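Local coordinates for protein alpha-galactosidase 1 (Saccharomyces cerevisiae, PDB 3LRK) that hydrolyses terminal, non-reducing alpha-D-galactose residues from alpha-D-galactosides such as galactose oligosaccharides, galactomannans and galactolipids, at residues A[273-277]-A[300-306]; A[277-281]-A[397-401]; A[340-346]-A[357-363]. The protein carries 1 engineered substitution. All blocks are in the same frame, centred on the assembly; numbering follows the deposited sequence.

Contact 1: A[273-277]-A[300-306]. With NAG (2-acetamido-2-deoxy-beta-D-glucopyranose), chain F.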
loop_
_atom_site.group_PDB
_atom_site.type_symbol
_atom_site.label_atom_id
_atom_site.label_comp_id
_atom_site.label_asym_id
_atom_site.label_seq_id
_atom_site.Cartn_x
_atom_site.Cartn_y
_atom_site.Cartn_z
ATOM N N ASP A 273 -21.396 26.727 -17.814
ATOM C CA ASP A 273 -22.173 25.890 -18.726
ATOM C C ASP A 273 -21.293 24.806 -19.361
ATOM O O ASP A 273 -21.720 23.664 -19.514
ATOM C CB ASP A 273 -22.855 26.728 -19.814
ATOM C CG ASP A 273 -23.901 25.936 -20.595
ATOM O OD1 ASP A 273 -24.770 25.287 -19.967
ATOM O OD2 ASP A 273 -23.853 25.958 -21.845
ATOM N N ASP A 274 -20.071 25.169 -19.732
ATOM C CA ASP A 274 -19.124 24.181 -20.258
ATOM C C ASP A 274 -18.802 23.084 -19.246
ATOM O O ASP A 274 -18.760 21.912 -19.607
ATOM C CB ASP A 274 -17.843 24.857 -20.736
ATOM C CG ASP A 274 -18.045 25.615 -22.024
ATOM O OD1 ASP A 274 -18.536 25.004 -23.000
ATOM O OD2 ASP A 274 -17.712 26.817 -22.049
ATOM N N GLU A 275 -18.578 23.481 -17.991
ATOM C CA GLU A 275 -18.286 22.547 -16.906
ATOM C C GLU A 275 -19.435 21.566 -16.677
ATOM O O GLU A 275 -19.196 20.376 -16.479
ATOM C CB GLU A 275 -17.942 23.294 -15.606
ATOM C CG GLU A 275 -16.545 23.920 -15.608
ATOM C CD GLU A 275 -16.231 24.754 -14.366
ATOM O OE1 GLU A 275 -17.157 25.258 -13.697
ATOM O OE2 GLU A 275 -15.033 24.925 -14.066
ATOM N N GLU A 276 -20.671 22.067 -16.711
ATOM C CA GLU A 276 -21.850 21.226 -16.551
ATOM C C GLU A 276 -22.046 20.265 -17.730
ATOM O O GLU A 276 -22.448 19.123 -17.527
ATOM C CB GLU A 276 -23.107 22.071 -16.302
ATOM C CG GLU A 276 -23.139 22.710 -14.908
ATOM C CD GLU A 276 -24.458 23.395 -14.568
ATOM O OE1 GLU A 276 -25.405 23.354 -15.382
ATOM O OE2 GLU A 276 -24.542 23.969 -13.465
ATOM N N LYS A 277 -21.731 20.712 -18.950
ATOM C CA LYS A 277 -21.832 19.850 -20.146
ATOM C C LYS A 277 -20.803 18.718 -20.114
ATOM O O LYS A 277 -21.122 17.569 -20.439
ATOM C CB LYS A 277 -21.636 20.656 -21.438
ATOM C CG LYS A 277 -22.780 21.615 -21.790
ATOM C CD LYS A 277 -22.824 21.902 -23.293
ATOM C CE LYS A 277 -21.637 22.734 -23.754
ATOM N NZ LYS A 277 -21.710 23.024 -25.209
ATOM N N LYS A 300 -31.995 26.423 -12.796
ATOM C CA LYS A 300 -31.832 27.403 -13.868
ATOM C C LYS A 300 -31.953 26.772 -15.255
ATOM O O LYS A 300 -31.800 25.551 -15.408
ATOM C CB LYS A 300 -30.546 28.225 -13.716
ATOM C CG LYS A 300 -29.228 27.500 -13.975
ATOM C CD LYS A 300 -28.056 28.413 -13.617
ATOM C CE LYS A 300 -26.734 27.892 -14.138
ATOM N NZ LYS A 300 -26.352 26.597 -13.470
ATOM N N ALA A 301 -32.221 27.628 -16.245
ATOM C CA ALA A 301 -32.493 27.227 -17.627
ATOM C C ALA A 301 -31.399 26.379 -18.281
ATOM O O ALA A 301 -31.695 25.319 -18.843
ATOM C CB ALA A 301 -32.789 28.457 -18.482
ATOM N N SER A 302 -30.152 26.847 -18.231
ATOM C CA SER A 302 -29.048 26.130 -18.879
ATOM C C SER A 302 -28.864 24.734 -18.289
ATOM O O SER A 302 -28.544 23.782 -19.011
ATOM C CB SER A 302 -27.735 26.916 -18.823
ATOM O OG SER A 302 -27.304 27.177 -17.491
ATOM N N SER A 303 -29.059 24.622 -16.977
ATOM C CA SER A 303 -28.907 23.339 -16.285
ATOM C C SER A 303 -30.031 22.379 -16.658
ATOM O O SER A 303 -29.788 21.197 -16.924
ATOM C CB SER A 303 -28.832 23.549 -14.776
ATOM O OG SER A 303 -27.697 24.327 -14.442
ATOM N N TYR A 304 -31.260 22.894 -16.696
ATOM C CA TYR A 304 -32.417 22.120 -17.157
ATOM C C TYR A 304 -32.213 21.511 -18.549
ATOM O O TYR A 304 -32.509 20.343 -18.752
ATOM C CB TYR A 304 -33.699 22.971 -17.108
ATOM C CG TYR A 304 -34.934 22.310 -17.685
ATOM C CD1 TYR A 304 -35.405 21.075 -17.202
ATOM C CD2 TYR A 304 -35.667 22.942 -18.691
ATOM C CE1 TYR A 304 -36.555 20.485 -17.744
ATOM C CE2 TYR A 304 -36.794 22.369 -19.222
ATOM C CZ TYR A 304 -37.247 21.152 -18.754
ATOM O OH TYR A 304 -38.391 20.620 -19.328
ATOM N N SER A 305 -31.698 22.287 -19.502
ATOM C CA SER A 305 -31.518 21.748 -20.857
ATOM C C SER A 305 -30.337 20.770 -20.955
ATOM O O SER A 305 -30.260 19.974 -21.893
ATOM C CB SER A 305 -31.385 22.858 -21.895
ATOM O OG SER A 305 -30.224 23.614 -21.677
ATOM N N ILE A 306 -29.421 20.842 -19.991
ATOM C CA ILE A 306 -28.372 19.824 -19.883
ATOM C C ILE A 306 -29.001 18.481 -19.456
ATOM O O ILE A 306 -28.838 17.462 -20.148
ATOM C CB ILE A 306 -27.203 20.294 -18.972
ATOM C CG1 ILE A 306 -26.381 21.355 -19.720
ATOM C CG2 ILE A 306 -26.297 19.107 -18.561
ATOM C CD1 ILE A 306 -25.506 22.208 -18.850
HETATM C C1 NAG F . -27.576 29.819 -21.449
HETATM C C2 NAG F . -26.496 30.227 -22.462
HETATM C C3 NAG F . -25.080 29.944 -21.955
HETATM C C4 NAG F . -24.867 30.399 -20.513
HETATM C C5 NAG F . -26.033 29.981 -19.620
HETATM C C6 NAG F . -25.882 30.566 -18.218
HETATM C C7 NAG F . -27.178 30.281 -24.792
HETATM C C8 NAG F . -28.480 29.809 -25.386
HETATM N N2 NAG F . -26.707 29.590 -23.753
HETATM O O3 NAG F . -24.141 30.623 -22.760
HETATM O O4 NAG F . -23.651 29.869 -20.025
HETATM O O5 NAG F . -27.261 30.406 -20.193
HETATM O O6 NAG F . -26.926 30.109 -17.390
HETATM O O7 NAG F . -26.601 31.269 -25.258
#
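Glu276 binds Ser303 and Lys300 where two nearly parallel helices pack side by side among the outer helices of the TIM barrel. One is helix 273-285, which follows strand 258-260. The other is helix 301-307, which follows strand 290-292, the next strand in the chain. The axes of their short segments approach to 10.3 Å, at an angle of 20°. The Glu276 side chain is extended beyond CG and brings both carboxylate oxygens to the start of the second helix. Ser303 OG donates to Glu276 OE1 at 2.7 Å, on the syn lone pair of that oxygen. Lys300 sits at the N-cap position, and its NZ makes a weak 3.2 Å bond, part of a salt bridge, to Glu276 OE2. NZ also donates to Ser303 OG at 2.8 Å, so the three groups close a small ring of bonds. Gly267 N gives OE2 a further donor. With an alanine here, the Lys300 ammonium would probably lose its carboxylate mate, and the Ser303 hydroxyl its acceptor. Further along the helices, Ile306 inserts its CD1 between them, 3.5 Å from Glu276 CB and 4.1 Å from Lys277 CG. An N-acetylglucosamine lies at one end of the contact, in a pocket that also includes the glycosylated Asn403. Its O6 shares a hydrogen bond with Ser302 OG (3.0 Å), and its O4 lies 3.2 Å from Asp273 CB. The Asp273 carboxylate itself pairs with Arg400. Helix 301-307 also packs on helix 403-410, through Ala301 on Ala406 and Tyr304 on Ile409.

Contact 2: A[277-281]-A[397-401]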
loop_
_atom_site.group_PDB
_atom_site.type_symbol
_atom_site.label_atom_id
_atom_site.label_comp_id
_atom_site.label_asym_id
_atom_site.label_seq_id
_atom_site.Cartn_x
_atom_site.Cartn_y
_atom_site.Cartn_z
ATOM N N LYS A 277 -21.731 20.712 -18.950
ATOM C CA LYS A 277 -21.832 19.850 -20.146
ATOM C C LYS A 277 -20.803 18.718 -20.114
ATOM O O LYS A 277 -21.122 17.569 -20.439
ATOM C CB LYS A 277 -21.636 20.656 -21.438
ATOM C CG LYS A 277 -22.780 21.615 -21.790
ATOM C CD LYS A 277 -22.824 21.902 -23.293
ATOM C CE LYS A 277 -21.637 22.734 -23.754
ATOM N NZ LYS A 277 -21.710 23.024 -25.209
ATOM N N ALA A 278 -19.570 19.066 -19.746
ATOM C CA ALA A 278 -18.477 18.102 -19.586
ATOM C C ALA A 278 -18.839 17.050 -18.539
ATOM O O ALA A 278 -18.686 15.854 -18.774
ATOM C CB ALA A 278 -17.196 18.823 -19.196
ATOM N N HIS A 279 -19.349 17.521 -17.400
ATOM C CA HIS A 279 -19.724 16.684 -16.260
ATOM C C HIS A 279 -20.869 15.714 -16.615
ATOM O O HIS A 279 -20.748 14.502 -16.404
ATOM C CB HIS A 279 -20.045 17.614 -15.076
ATOM C CG HIS A 279 -20.637 16.941 -13.873
ATOM N ND1 HIS A 279 -20.198 15.726 -13.389
ATOM C CD2 HIS A 279 -21.598 17.365 -13.013
ATOM C CE1 HIS A 279 -20.895 15.409 -12.311
ATOM N NE2 HIS A 279 -21.746 16.390 -12.057
ATOM N N PHE A 280 -21.952 16.240 -17.192
ATOM C CA PHE A 280 -23.093 15.415 -17.595
ATOM C C PHE A 280 -22.713 14.405 -18.687
ATOM O O PHE A 280 -23.071 13.228 -18.595
ATOM C CB PHE A 280 -24.271 16.302 -18.032
ATOM C CG PHE A 280 -25.549 15.552 -18.294
ATOM C CD1 PHE A 280 -26.330 15.059 -17.235
ATOM C CD2 PHE A 280 -25.999 15.363 -19.607
ATOM C CE1 PHE A 280 -27.523 14.379 -17.484
ATOM C CE2 PHE A 280 -27.190 14.688 -19.871
ATOM C CZ PHE A 280 -27.958 14.187 -18.819
ATOM N N SER A 281 -21.963 14.868 -19.690
ATOM C CA SER A 281 -21.527 14.026 -20.810
ATOM C C SER A 281 -20.600 12.897 -20.369
ATOM O O SER A 281 -20.721 11.772 -20.857
ATOM C CB SER A 281 -20.821 14.855 -21.885
ATOM O OG SER A 281 -21.674 15.859 -22.409
ATOM N N TRP A 397 -24.365 17.563 -28.767
ATOM C CA TRP A 397 -24.883 18.762 -28.093
ATOM C C TRP A 397 -25.707 19.697 -28.992
ATOM O O TRP A 397 -26.303 20.665 -28.517
ATOM C CB TRP A 397 -23.782 19.496 -27.315
ATOM C CG TRP A 397 -23.530 18.797 -26.005
ATOM C CD1 TRP A 397 -22.461 18.004 -25.685
ATOM C CD2 TRP A 397 -24.402 18.779 -24.865
ATOM N NE1 TRP A 397 -22.607 17.510 -24.407
ATOM C CE2 TRP A 397 -23.788 17.970 -23.883
ATOM C CE3 TRP A 397 -25.641 19.373 -24.577
ATOM C CZ2 TRP A 397 -24.369 17.741 -22.631
ATOM C CZ3 TRP A 397 -26.217 19.149 -23.327
ATOM C CH2 TRP A 397 -25.580 18.335 -22.373
ATOM N N ALA A 398 -25.758 19.374 -30.281
ATOM C CA ALA A 398 -26.622 20.082 -31.224
ATOM C C ALA A 398 -28.089 19.912 -30.840
ATOM O O ALA A 398 -28.479 18.894 -30.253
ATOM C CB ALA A 398 -26.387 19.584 -32.628
ATOM N N ASN A 399 -28.895 20.919 -31.167
ATOM C CA ASN A 399 -30.340 20.886 -30.932
ATOM C C ASN A 399 -30.721 20.784 -29.456
ATOM O O ASN A 399 -31.744 20.193 -29.113
ATOM C CB ASN A 399 -31.012 19.758 -31.735
ATOM C CG ASN A 399 -30.657 19.790 -33.212
ATOM O OD1 ASN A 399 -30.422 20.857 -33.786
ATOM N ND2 ASN A 399 -30.619 18.617 -33.835
ATOM N N ARG A 400 -29.894 21.350 -28.581
ATOM C CA ARG A 400 -30.237 21.390 -27.167
ATOM C C ARG A 400 -31.335 22.439 -26.966
ATOM O O ARG A 400 -31.428 23.407 -27.730
ATOM C CB ARG A 400 -28.997 21.650 -26.294
ATOM C CG ARG A 400 -28.994 22.952 -25.540
ATOM C CD ARG A 400 -28.406 22.803 -24.149
ATOM N NE ARG A 400 -27.049 23.311 -24.092
ATOM C CZ ARG A 400 -26.489 23.897 -23.035
ATOM N NH1 ARG A 400 -27.162 24.073 -21.910
ATOM N NH2 ARG A 400 -25.240 24.319 -23.122
ATOM N N VAL A 401 -32.183 22.232 -25.965
ATOM C CA VAL A 401 -33.259 23.180 -25.675
ATOM C C VAL A 401 -32.633 24.530 -25.336
ATOM O O VAL A 401 -31.819 24.625 -24.413
ATOM C CB VAL A 401 -34.175 22.690 -24.517
ATOM C CG1 VAL A 401 -35.255 23.719 -24.210
ATOM C CG2 VAL A 401 -34.804 21.337 -24.854
HETATM O O HOH W 1 -24.411 23.940 -25.813
#
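Trp397 lays its indole against the side of helix 273-285, where Lys277, Phe280 and Ser281 receive it. Lys277 CD sits over one face of the ring system in a CH-pi contact, 4.0 Å from the centroid of the six-membered ring and 17° off its normal. The lysine chain bends at chi3 (-69°), which lifts NZ away from the ring face, on the side of its five-membered part. Its cation-pi contact with the five-membered ring is long and at most a weak attraction. At the indole edge, Trp397 NE1 donates to Ser281 OG at 2.8 Å. The acceptor is almost in the ring plane, and the N-H...O angle is 144°. Phe280 CD2 adds an apolar contact, 4.1 Å from Trp397 CH2. The next shell fixes these groups. Ser281 OG donates in turn to Lys277 O at 2.7 Å, one helical turn back. The hydroxyl thus acts as both acceptor and donor. Ser281 N bonds the same carbonyl oxygen from the opposite face of its plane. Arg400 comes in beside the lysine, roughly at right angles to the ring direction, with NH2 3.4 Å from Lys277 CD. One water accepts from Lys277 NZ (2.9 Å) and from Arg400 NH2 (2.8 Å), and joins the two cations. Arg400 NH2 is also salt-bridged to Asp273, which probably offsets this gathering of positive charge. The contact ties the barrel helix to the loop between strand 391-395 and helix 403-410 of the C-terminal domain. Strand 461-469 meets Ser281 and Trp397 through Phe464, while Phe280 and Trp397 both touch Val312 of helix 310-316.

Contact 3: A[340-346]-A[357-363]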
loop_
_atom_site.group_PDB
_atom_site.type_symbol
_atom_site.label_atom_id
_atom_site.label_comp_id
_atom_site.label_asym_id
_atom_site.label_seq_id
_atom_site.Cartn_x
_atom_site.Cartn_y
_atom_site.Cartn_z
ATOM N N GLN A 340 -4.476 23.217 -11.898
ATOM C CA GLN A 340 -4.954 22.023 -12.595
ATOM C C GLN A 340 -5.150 22.269 -14.082
ATOM O O GLN A 340 -5.636 23.325 -14.476
ATOM C CB GLN A 340 -6.261 21.528 -11.972
ATOM C CG GLN A 340 -6.205 21.400 -10.445
ATOM C CD GLN A 340 -5.181 20.380 -9.992
ATOM O OE1 GLN A 340 -5.333 19.191 -10.243
ATOM N NE2 GLN A 340 -4.129 20.845 -9.314
ATOM N N GLY A 341 -4.776 21.287 -14.899
ATOM C CA GLY A 341 -4.988 21.377 -16.339
ATOM C C GLY A 341 -4.553 20.136 -17.073
ATOM O O GLY A 341 -3.361 19.811 -17.130
ATOM N N GLU A 342 -5.525 19.437 -17.641
ATOM C CA GLU A 342 -5.252 18.242 -18.411
ATOM C C GLU A 342 -6.274 18.116 -19.536
ATOM O O GLU A 342 -7.374 18.661 -19.457
ATOM C CB GLU A 342 -5.257 16.986 -17.520
ATOM C CG GLU A 342 -6.575 16.717 -16.787
ATOM C CD GLU A 342 -6.475 15.560 -15.800
ATOM O OE1 GLU A 342 -6.228 14.425 -16.237
ATOM O OE2 GLU A 342 -6.653 15.785 -14.582
ATOM N N ILE A 343 -5.893 17.397 -20.578
ATOM C CA ILE A 343 -6.781 17.122 -21.703
ATOM C C ILE A 343 -6.895 15.615 -21.889
ATOM O O ILE A 343 -5.926 14.881 -21.674
ATOM C CB ILE A 343 -6.299 17.819 -23.006
ATOM C CG1 ILE A 343 -4.838 17.445 -23.326
ATOM C CG2 ILE A 343 -6.471 19.340 -22.876
ATOM C CD1 ILE A 343 -4.435 17.621 -24.796
ATOM N N GLN A 344 -8.087 15.154 -22.259
ATOM C CA GLN A 344 -8.348 13.726 -22.383
ATOM C C GLN A 344 -9.160 13.418 -23.632
ATOM O O GLN A 344 -9.976 14.229 -24.080
ATOM C CB GLN A 344 -9.082 13.183 -21.149
ATOM C CG GLN A 344 -8.491 13.618 -19.790
ATOM C CD GLN A 344 -9.159 12.939 -18.600
ATOM O OE1 GLN A 344 -10.175 12.264 -18.746
ATOM N NE2 GLN A 344 -8.590 13.126 -17.413
ATOM N N MET A 345 -8.918 12.240 -24.184
ATOM C CA MET A 345 -9.772 11.674 -25.211
ATOM C C MET A 345 -10.363 10.367 -24.704
ATOM O O MET A 345 -9.637 9.510 -24.183
ATOM C CB MET A 345 -8.980 11.398 -26.474
ATOM C CG MET A 345 -9.816 11.431 -27.723
ATOM S SD MET A 345 -9.394 10.138 -28.891
ATOM C CE MET A 345 -10.580 8.940 -28.324
ATOM N N TRP A 346 -11.677 10.220 -24.856
ATOM C CA TRP A 346 -12.363 8.981 -24.518
ATOM C C TRP A 346 -13.088 8.463 -25.752
ATOM O O TRP A 346 -13.463 9.237 -26.642
ATOM C CB TRP A 346 -13.368 9.194 -23.383
ATOM C CG TRP A 346 -12.788 9.588 -22.036
ATOM C CD1 TRP A 346 -12.111 10.737 -21.738
ATOM C CD2 TRP A 346 -12.890 8.850 -20.799
ATOM N NE1 TRP A 346 -11.765 10.751 -20.404
ATOM C CE2 TRP A 346 -12.249 9.615 -19.803
ATOM C CE3 TRP A 346 -13.469 7.621 -20.441
ATOM C CZ2 TRP A 346 -12.140 9.179 -18.474
ATOM C CZ3 TRP A 346 -13.375 7.197 -19.110
ATOM C CH2 TRP A 346 -12.709 7.971 -18.150
ATOM N N VAL A 357 -17.364 9.421 -28.920
ATOM C CA VAL A 357 -16.045 10.019 -28.770
ATOM C C VAL A 357 -16.167 11.278 -27.922
ATOM O O VAL A 357 -17.094 12.072 -28.109
ATOM C CB VAL A 357 -15.403 10.324 -30.154
ATOM C CG1 VAL A 357 -13.987 10.862 -29.994
ATOM C CG2 VAL A 357 -15.381 9.071 -31.010
ATOM N N ALA A 358 -15.254 11.438 -26.969
ATOM C CA ALA A 358 -15.204 12.651 -26.154
ATOM C C ALA A 358 -13.830 13.286 -26.266
ATOM O O ALA A 358 -12.813 12.631 -26.035
ATOM C CB ALA A 358 -15.537 12.349 -24.684
ATOM N N LEU A 359 -13.801 14.552 -26.658
ATOM C CA LEU A 359 -12.581 15.342 -26.554
ATOM C C LEU A 359 -12.745 16.319 -25.391
ATOM O O LEU A 359 -13.555 17.248 -25.440
ATOM C CB LEU A 359 -12.253 16.045 -27.874
ATOM C CG LEU A 359 -11.770 15.098 -28.983
ATOM C CD1 LEU A 359 -11.750 15.794 -30.348
ATOM C CD2 LEU A 359 -10.390 14.537 -28.648
ATOM N N LEU A 360 -11.989 16.072 -24.329
ATOM C CA LEU A 360 -12.212 16.755 -23.067
ATOM C C LEU A 360 -11.074 17.727 -22.771
ATOM O O LEU A 360 -9.910 17.331 -22.659
ATOM C CB LEU A 360 -12.398 15.729 -21.935
ATOM C CG LEU A 360 -12.647 16.179 -20.491
ATOM C CD1 LEU A 360 -13.979 16.933 -20.357
ATOM C CD2 LEU A 360 -12.626 14.957 -19.581
ATOM N N ASN A 361 -11.425 19.004 -22.667
ATOM C CA ASN A 361 -10.456 20.060 -22.410
ATOM C C ASN A 361 -10.522 20.526 -20.957
ATOM O O ASN A 361 -11.264 21.449 -20.618
ATOM C CB ASN A 361 -10.676 21.240 -23.375
ATOM C CG ASN A 361 -9.666 22.362 -23.180
ATOM O OD1 ASN A 361 -8.634 22.189 -22.526
ATOM N ND2 ASN A 361 -9.967 23.527 -23.739
ATOM N N GLY A 362 -9.729 19.893 -20.105
ATOM C CA GLY A 362 -9.655 20.288 -18.700
ATOM C C GLY A 362 -8.695 21.435 -18.436
ATOM O O GLY A 362 -8.464 21.792 -17.283
ATOM N N GLY A 363 -8.131 22.005 -19.502
ATOM C CA GLY A 363 -7.234 23.160 -19.397
ATOM C C GLY A 363 -7.989 24.469 -19.204
ATOM O O GLY A 363 -9.207 24.521 -19.365
HETATM O O HOH W 2 -7.850 23.960 -15.808
HETATM O O HOH W 3 -7.977 19.563 -15.845
#
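Gln344 and Leu360 form an antiparallel hydrogen-bonded pair. Gln344 N donates to Leu360 O at 2.9 Å, and Leu360 N donates back to Gln344 O at 2.7 Å. Trp346 and Ala358 make a second such pair, with both bonds fairly straight. Between and beside them, Met345 with Leu359 and Ile343 with Asn361 are non-hydrogen-bonded pairs. The backbone bonding ends in a weak bond from Gly362 N to Glu342 O, bent to 120°. A CB on Gly362 would run into Glu342 O. Two waters continue the join beyond the strands: one links Gln340 O to Gly362 O, the other Gly362 O to Glu342 N, weakly. These strands, 342-349 and 355-361, form a beta hairpin in the antiparallel sheet of the C-terminal beta-sandwich domain. Side-chain hydrogen bonds run along the first strand. Trp346 NE1 donates to Gln344 OE1 at 2.8 Å, close to the indole plane. Gln344 NE2 donates to Glu342 OE1 at 2.9 Å, from above the carboxylate plane, and also bonds to Asn244. Glu342 is also salt-bridged to Arg329. On the second strand, Asn361 OD1 accepts from Gly363 N in an Asx turn, while its ND2 bonds to Val457 O. Van der Waals packing differs on the two faces. On one, Met345 CG and Leu359 CD2 pack tightly. On the other, Leu360 CG lies anti to its backbone N (chi1 180°), which sets CD2 beside the Gln344 amide, and Trp346 CB is 4.0 Å from Ala358 CB. Here Trp346 and Leu360 touch Leu243 of helix 239-246, and Trp346 and Ala358 touch Met282 of helix 273-285.

In the fold
Contacts 1 and 2 start from the same helix, 273-285, and share Lys277. Their centres are about 7 Å apart. Arg400 of contact 2 joins them, with its NH2 2.5 Å from Asp273 OD2 in a salt bridge and its NH1 3.1 Å from Ser305 OG in a probable hydrogen bond. Its side chain is also about 6 Å from a bound N-acetylglucosamine. Contact 3 is nested in the chain loop closed by contact 2, and its centre lies about 16 Å away. The two touch where Ala278 CB meets Leu360 CD1 at 3.9 Å. Contacts 1 and 2 lie away from the active site. In contact 3, the Trp346 side chain is about 10 Å from that of the substrate-binding Gln251.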